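Local coordinates for protein NADH:ubiquinone oxidoreductase, Na translocating, C subunit (Parabacteroides distasonis, PDB 3LWX) that probably serves as the C subunit of a sodium-translocating membrane complex and contains a domain of the FMN-binding family, at residues Pro83-Ala88 against Ile102-Asp107; Gly93-Leu98 against Gln119-Gly124; Ser151-Lys156 against Gly179-Leu184. All blocks are in the same frame, centred on the assembly; numbering follows the deposited sequence. Where two conformers were deposited one is given.

Contact 1 (Pro83-Ala88 against Ile102-Asp107); sequences PKYIMA and ISVDSD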
# COMPACT_ATOMS: atom_id res chain seq x y z
N PRO A 83 -6.60 5.87 -14.58
CA PRO A 83 -6.61 5.05 -13.39
C PRO A 83 -5.27 5.03 -12.64
O PRO A 83 -4.19 5.09 -13.24
CB PRO A 83 -6.92 3.66 -13.95
CG PRO A 83 -6.32 3.68 -15.34
CD PRO A 83 -6.58 5.07 -15.82
N LYS A 84 -5.39 5.01 -11.32
CA LYS A 84 -4.29 4.66 -10.42
C LYS A 84 -4.76 3.40 -9.69
O LYS A 84 -5.90 3.37 -9.21
CB LYS A 84 -3.96 5.75 -9.40
CG LYS A 84 -3.67 7.11 -10.00
CD LYS A 84 -2.42 7.13 -10.86
CE LYS A 84 -2.10 8.54 -11.32
NZ LYS A 84 -0.98 8.57 -12.28
N TYR A 85 -3.90 2.40 -9.60
CA TYR A 85 -4.24 1.14 -8.96
C TYR A 85 -3.58 1.08 -7.59
O TYR A 85 -2.36 1.12 -7.49
CB TYR A 85 -3.81 -0.05 -9.82
CG TYR A 85 -4.41 -0.03 -11.20
CD1 TYR A 85 -5.65 -0.60 -11.46
CD2 TYR A 85 -3.74 0.56 -12.26
CE1 TYR A 85 -6.20 -0.58 -12.72
CE2 TYR A 85 -4.28 0.58 -13.55
CZ TYR A 85 -5.52 0.01 -13.76
OH TYR A 85 -6.06 0.01 -15.03
N ILE A 86 -4.41 0.98 -6.55
CA ILE A 86 -3.95 0.99 -5.17
C ILE A 86 -4.06 -0.43 -4.62
O ILE A 86 -5.12 -1.08 -4.73
CB ILE A 86 -4.81 1.92 -4.30
CG1 ILE A 86 -4.88 3.33 -4.88
CG2 ILE A 86 -4.28 1.97 -2.86
CD1 ILE A 86 -6.00 4.18 -4.31
N MSE A 87 -2.96 -0.93 -4.05
CA MSE A 87 -2.80 -2.27 -3.55
C MSE A 87 -2.46 -2.23 -2.07
O MSE A 87 -1.85 -1.28 -1.59
CB MSE A 87 -1.69 -2.97 -4.35
CG MSE A 87 -2.07 -3.17 -5.80
SE MSE A 87 -0.69 -3.80 -6.94
CE MSE A 87 0.28 -2.14 -7.13
N ALA A 88 -2.92 -3.26 -1.37
CA ALA A 88 -2.78 -3.35 0.08
C ALA A 88 -1.58 -4.21 0.48
O ALA A 88 -1.39 -5.32 -0.05
CB ALA A 88 -4.06 -3.90 0.70
N ILE A 102 0.10 0.98 -1.58
CA ILE A 102 0.96 1.53 -2.60
C ILE A 102 0.16 1.63 -3.89
O ILE A 102 -0.61 0.72 -4.21
CB ILE A 102 2.26 0.72 -2.72
CG1 ILE A 102 3.31 1.45 -3.57
CG2 ILE A 102 1.99 -0.65 -3.26
CD1 ILE A 102 4.67 0.81 -3.43
N SER A 103 0.31 2.75 -4.59
CA SER A 103 -0.42 2.95 -5.82
C SER A 103 0.54 3.00 -7.00
O SER A 103 1.69 3.47 -6.87
CB SER A 103 -1.26 4.24 -5.78
OG SER A 103 -0.46 5.40 -5.77
N VAL A 104 0.06 2.56 -8.15
CA VAL A 104 0.79 2.65 -9.39
C VAL A 104 -0.02 3.40 -10.44
O VAL A 104 -1.26 3.46 -10.40
CB VAL A 104 1.22 1.26 -9.94
CG1 VAL A 104 2.23 0.59 -9.00
CG2 VAL A 104 0.03 0.33 -10.18
N ASP A 105 0.73 3.95 -11.38
CA ASP A 105 0.19 4.63 -12.54
C ASP A 105 -0.53 3.65 -13.47
O ASP A 105 -0.55 2.44 -13.24
CB ASP A 105 1.33 5.30 -13.30
CG ASP A 105 1.95 6.48 -12.56
OD1 ASP A 105 1.28 7.10 -11.70
OD2 ASP A 105 3.11 6.82 -12.88
N SER A 106 -1.09 4.17 -14.55
CA SER A 106 -1.88 3.34 -15.46
C SER A 106 -1.05 2.26 -16.15
O SER A 106 -1.61 1.29 -16.65
CB SER A 106 -2.59 4.22 -16.49
OG SER A 106 -1.65 4.84 -17.34
N ASP A 107 0.28 2.42 -16.17
CA ASP A 107 1.17 1.39 -16.71
C ASP A 107 1.30 0.15 -15.80
O ASP A 107 1.97 -0.81 -16.15
CB ASP A 107 2.57 1.94 -17.03
CG ASP A 107 3.40 2.34 -15.80
OD1 ASP A 107 2.91 2.29 -14.66
OD2 ASP A 107 4.59 2.68 -16.02
O HOH W 1 -2.22 6.83 -14.32
O HOH W 2 -4.40 0.77 -16.95
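The Tyr85 ring turns an edge to the bend at Asp105 and Ser106. Asp105 O lies in the ring plane, 3.8 Å from Tyr85 CD2, and Ser106 CA sits near that plane, 4.1 Å from Tyr85 CE2. A water also lies in plane, 2.6 Å from Tyr85 OH, and donates a hydrogen bond to Ser106 O, so the hydroxyl is linked through water to the bend that the ring edge touches. The second flat group, the Asp105 carboxylate, is met from above: Lys84 NZ stands 50° out of its plane and 2.8 Å from Asp105 OD1 in a salt bridge. A bend in the lysine chain (chi2 -65°) lays it alongside Asp105, the two side chains pointing the same way. The ammonium group also donates to a water that accepts from Ser106 N and donates to Pro83 O, linking two backbone groups too poorly angled to bond directly.

Beyond the bend the pairing is regular antiparallel. Tyr85 with Val104 and Met87 with Ile102 are hydrogen-bonded pairs, each closed by two backbone bonds, and the non-hydrogen-bonded pair Ile86 and Ser103 lies between them. In selenomethionine Met87 a bend about the CG-SE bond (chi3 -76°) brings CE within 3.8 Å of Val104 CG1. On the other side of the sheet Ile86 CG1 packs 3.8 Å from Ser103 CB, while Ser103 OG bonds to Ser23 O.

The contact is one end of the hairpin of strands 82-92 and 97-104, flanked in the six-stranded sheet by strands 71-79 and 111-118; from the latter Tyr112 adds a cation-pi contact to Lys84. Helix 174-196 covers the Met87 and Ile102 face, and Ile24, just after helix 4-23, packs on Ile86 and Ser103.

Contact 2 (Gly93-Leu98 against Gln119-Gly124); sequences GLWGPL and QGETPG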
# COMPACT_ATOMS: atom_id res chain seq x y z
N GLY A 93 7.27 -6.20 11.36
CA GLY A 93 8.33 -5.32 11.78
C GLY A 93 9.11 -5.92 12.94
O GLY A 93 9.08 -7.12 13.19
N LEU A 94 9.81 -5.05 13.65
CA LEU A 94 10.60 -5.49 14.79
C LEU A 94 9.74 -5.88 15.98
O LEU A 94 10.00 -6.89 16.64
CB LEU A 94 11.59 -4.39 15.19
CG LEU A 94 12.43 -4.66 16.44
CD1 LEU A 94 13.17 -5.99 16.38
CD2 LEU A 94 13.40 -3.50 16.64
N TRP A 95 8.72 -5.08 16.26
CA TRP A 95 7.91 -5.25 17.47
C TRP A 95 6.46 -5.60 17.22
O TRP A 95 5.72 -5.85 18.17
CB TRP A 95 7.98 -3.98 18.34
CG TRP A 95 9.36 -3.61 18.78
CD1 TRP A 95 10.06 -2.50 18.40
CD2 TRP A 95 10.20 -4.32 19.71
NE1 TRP A 95 11.28 -2.47 19.04
CE2 TRP A 95 11.39 -3.57 19.85
CE3 TRP A 95 10.05 -5.49 20.46
CZ2 TRP A 95 12.43 -3.96 20.68
CZ3 TRP A 95 11.10 -5.88 21.31
CH2 TRP A 95 12.27 -5.11 21.39
N GLY A 96 6.05 -5.64 15.97
CA GLY A 96 4.68 -5.98 15.66
C GLY A 96 4.45 -5.87 14.17
O GLY A 96 5.37 -5.65 13.40
N PRO A 97 3.20 -6.05 13.75
CA PRO A 97 2.83 -5.99 12.34
C PRO A 97 3.07 -4.65 11.67
O PRO A 97 3.08 -3.61 12.34
CB PRO A 97 1.32 -6.25 12.38
CG PRO A 97 1.17 -7.20 13.53
CD PRO A 97 2.12 -6.66 14.56
N LEU A 98 3.22 -4.70 10.35
CA LEU A 98 3.27 -3.56 9.47
C LEU A 98 2.14 -3.72 8.46
O LEU A 98 1.69 -4.83 8.19
CB LEU A 98 4.58 -3.48 8.68
CG LEU A 98 5.88 -3.56 9.46
CD1 LEU A 98 7.08 -3.50 8.50
CD2 LEU A 98 5.97 -2.48 10.56
N GLN A 119 1.96 -1.26 14.05
CA GLN A 119 1.31 -1.43 15.35
C GLN A 119 2.10 -0.88 16.51
O GLN A 119 1.53 -0.30 17.43
CB GLN A 119 1.06 -2.92 15.58
CG GLN A 119 0.36 -3.32 16.89
CD GLN A 119 1.26 -3.54 18.12
OE1 GLN A 119 0.78 -3.46 19.26
NE2 GLN A 119 2.55 -3.84 17.92
N GLY A 120 3.41 -1.10 16.50
CA GLY A 120 4.22 -0.76 17.66
C GLY A 120 5.69 -0.53 17.42
O GLY A 120 6.51 -0.80 18.30
N GLU A 121 6.03 -0.01 16.24
CA GLU A 121 7.43 0.32 15.98
C GLU A 121 7.86 1.56 16.77
O GLU A 121 7.03 2.35 17.22
CB GLU A 121 7.72 0.45 14.49
CG GLU A 121 7.36 -0.80 13.67
CD GLU A 121 8.10 -2.04 14.13
OE1 GLU A 121 9.31 -2.18 13.80
OE2 GLU A 121 7.46 -2.91 14.77
N THR A 122 9.15 1.72 16.94
CA THR A 122 9.70 2.71 17.87
C THR A 122 9.82 4.11 17.29
O THR A 122 10.44 4.28 16.25
CB THR A 122 11.07 2.23 18.37
OG1 THR A 122 10.88 0.96 18.98
CG2 THR A 122 11.72 3.19 19.35
N PRO A 123 9.26 5.11 17.99
CA PRO A 123 9.42 6.51 17.57
C PRO A 123 10.88 6.86 17.31
O PRO A 123 11.76 6.56 18.14
CB PRO A 123 8.86 7.30 18.75
CG PRO A 123 7.81 6.41 19.29
CD PRO A 123 8.40 5.02 19.18
N GLY A 124 11.13 7.47 16.16
CA GLY A 124 12.47 7.88 15.79
C GLY A 124 13.31 6.82 15.11
O GLY A 124 14.38 7.14 14.58
O HOH W 3 4.72 -2.81 14.66
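Hydrogen bonds from the loop 93-96 to the Glu121 carboxylate dominate this contact. Leu94 N donates to Glu121 OE1 at 2.9 Å on the syn side, 24° out of the carboxylate plane, and Trp95 N donates to the syn lone pair of Glu121 OE2, also at 2.9 Å. Gly96 N adds a weak bond to OE2. The glutamate reaches these amides by folding at chi2 (-59°), and Thr176 OG1 bonds OE1 as well, so successive backbone N-H groups and a hydroxyl hold the group in place.

Water and backbone links form a second set. One water donates to Glu121 OE2 (2.7 Å) and to Pro97 O while accepting from Gly120 N. Pro97 O also takes a direct bond from Gln119 N at 3.1 Å.

Van der Waals packing completes the contact. Leu98 CD2 rests 3.8 Å from Glu121 CG, the two side chains crossing at about a right angle. Trp95 CB lies 3.5 Å from Gly120 O, and one face of the indole carries Leu94 CG near its rim.

Here the loop joining strands 82-92 and 97-104 is tied to the chain leaving the edge strand 111-118. Helix 174-196 backs it: Ile175 and Thr176 at its start touch Leu94, and Val180 and Met183 further along pack on Leu98.

Contact 3 (Ser151-Lys156 against Gly179-Leu184); sequences SVAVVK and GVDEML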
# COMPACT_ATOMS: atom_id res chain seq x y z
N SER A 151 9.99 -5.88 -7.40
CA SER A 151 9.65 -5.01 -6.27
C SER A 151 10.81 -3.99 -6.06
O SER A 151 11.80 -3.99 -6.80
CB SER A 151 9.29 -5.78 -4.99
OG SER A 151 8.70 -4.90 -4.02
N VAL A 152 10.64 -3.14 -5.06
CA VAL A 152 11.59 -2.07 -4.76
C VAL A 152 12.34 -2.44 -3.49
O VAL A 152 11.74 -2.74 -2.46
CB VAL A 152 10.85 -0.71 -4.62
CG1 VAL A 152 11.85 0.40 -4.21
CG2 VAL A 152 10.14 -0.37 -5.90
N ALA A 153 13.67 -2.42 -3.58
CA ALA A 153 14.52 -2.74 -2.43
C ALA A 153 14.60 -1.58 -1.45
O ALA A 153 14.50 -0.42 -1.84
CB ALA A 153 15.92 -3.12 -2.89
N VAL A 154 14.81 -1.91 -0.18
CA VAL A 154 15.07 -0.92 0.86
C VAL A 154 16.50 -1.18 1.33
O VAL A 154 16.78 -2.25 1.86
CB VAL A 154 14.04 -0.97 1.99
CG1 VAL A 154 14.32 0.14 3.02
CG2 VAL A 154 12.62 -0.86 1.46
N VAL A 155 17.40 -0.24 1.09
CA VAL A 155 18.82 -0.44 1.34
C VAL A 155 19.31 0.34 2.55
O VAL A 155 18.62 1.21 3.07
CB VAL A 155 19.67 -0.04 0.08
CG1 VAL A 155 19.28 -0.87 -1.15
CG2 VAL A 155 19.56 1.45 -0.22
N LYS A 156 20.51 0.01 3.02
CA LYS A 156 21.11 0.80 4.09
C LYS A 156 21.36 2.18 3.50
O LYS A 156 21.77 2.28 2.34
CB LYS A 156 22.41 0.17 4.56
CG LYS A 156 22.22 -1.20 5.17
N GLY A 179 11.76 -5.34 6.95
CA GLY A 179 10.37 -5.76 7.01
C GLY A 179 9.53 -5.07 5.94
O GLY A 179 8.63 -5.69 5.37
N VAL A 180 9.80 -3.80 5.66
CA VAL A 180 9.10 -3.11 4.57
C VAL A 180 9.48 -3.71 3.22
O VAL A 180 8.62 -3.96 2.37
CB VAL A 180 9.37 -1.58 4.58
CG1 VAL A 180 8.77 -0.92 3.35
CG2 VAL A 180 8.78 -0.95 5.85
N ASP A 181 10.78 -3.94 3.00
CA ASP A 181 11.24 -4.55 1.75
C ASP A 181 10.52 -5.90 1.52
O ASP A 181 9.97 -6.18 0.44
CB ASP A 181 12.76 -4.73 1.86
CG ASP A 181 13.44 -5.15 0.56
OD1 ASP A 181 12.84 -5.85 -0.27
OD2 ASP A 181 14.59 -4.75 0.36
N GLU A 182 10.51 -6.73 2.55
CA GLU A 182 9.88 -8.04 2.46
C GLU A 182 8.37 -7.92 2.29
O GLU A 182 7.77 -8.66 1.51
CB GLU A 182 10.25 -8.82 3.71
CG GLU A 182 11.73 -9.18 3.72
CD GLU A 182 12.29 -9.60 5.06
OE1 GLU A 182 11.54 -9.69 6.03
OE2 GLU A 182 13.51 -9.81 5.12
N MSE A 183 7.75 -6.98 3.01
CA MSE A 183 6.32 -6.73 2.90
C MSE A 183 5.94 -6.36 1.48
O MSE A 183 4.94 -6.85 0.95
CB MSE A 183 5.90 -5.61 3.86
CG MSE A 183 4.49 -5.09 3.60
SE MSE A 183 3.78 -4.03 5.03
CE MSE A 183 4.95 -2.53 4.90
N LEU A 184 6.71 -5.47 0.87
CA LEU A 184 6.43 -5.07 -0.50
C LEU A 184 6.53 -6.27 -1.44
O LEU A 184 5.63 -6.51 -2.25
CB LEU A 184 7.40 -3.96 -0.93
CG LEU A 184 7.14 -2.58 -0.37
CD1 LEU A 184 8.39 -1.71 -0.45
CD2 LEU A 184 5.96 -1.95 -1.10
O HOH W 4 10.53 -5.20 -2.11
O HOH W 5 16.04 -4.79 3.06
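Asp181 OD2 takes a nearly straight hydrogen bond from Val154 N, 2.9 Å long with an angle of 172° at the hydrogen. The amide comes from above the carboxylate plane, 59° out of it. A water donates to the same oxygen and to Val154 O, so the two polar backbone atoms of Val154 are both linked to OD2, one directly and one through the water. Ala153 CA lies close by, 3.4 Å from Asp181 OD2. The aspartate is sent across to the strand because its CG stands opposite the backbone N (chi1 -171°). Its other oxygen, OD1, bonds to a glycerol.

Apolar contact accompanies the bond. Val154 CG2 lies 3.9 Å from Asp181 CB, the two side chains sliding past each other in opposite directions, and touches Val180 CG1 more loosely at 4.3 Å. Nearly one helical turn further on, Leu184 CB lies 3.5 Å from Ser151 OG, while Leu184 CD1 faces Val152 O. A water 2.7 Å from Ser151 OG also lies at hydrogen-bonding distance from Val152 O and Asp181 O, between the chain before the strand and the helix backbone.

Strand 153-155 runs almost antiparallel to the 179-184 part of helix 174-196. Its other edge pairs in parallel with strand 166-168, and that strand and the residues flanking it, Asp165 and Gly169, bond to the backbones of Ala153 and Val155. Val154 N points the other way, and the helix supplies its acceptor through a side chain, where a further strand would have offered a carbonyl. The N-H that faces the helix thus has a carboxylate partner. The amide and the water that both donate to Asp181 OD2 would probably favour the ionised form of the carboxylate.

In the fold
Helix 174-196 brings the three contacts together. Leu184 of contact 3 packs on Ile102 of contact 1, with Leu184 CD2 to Ile102 CD1 at 3.8 Å, and Leu98 of contact 2 meets the same helix through Leu98 CB and Met183 SE, also 3.8 Å apart. Contacts 1 and 2 share strand 97-104 but lie on opposite sides of the chain's centre, their own centres about 26 Å apart; contact 3 is about 18 Å from contact 1 and 15 Å from contact 2, centre to centre. Bound glycerol, probably from the crystallisation liquor, is found near each of two side chains, Trp95 in contact 2 and Asp181 in contact 3, at about 3 Å between nearest atoms.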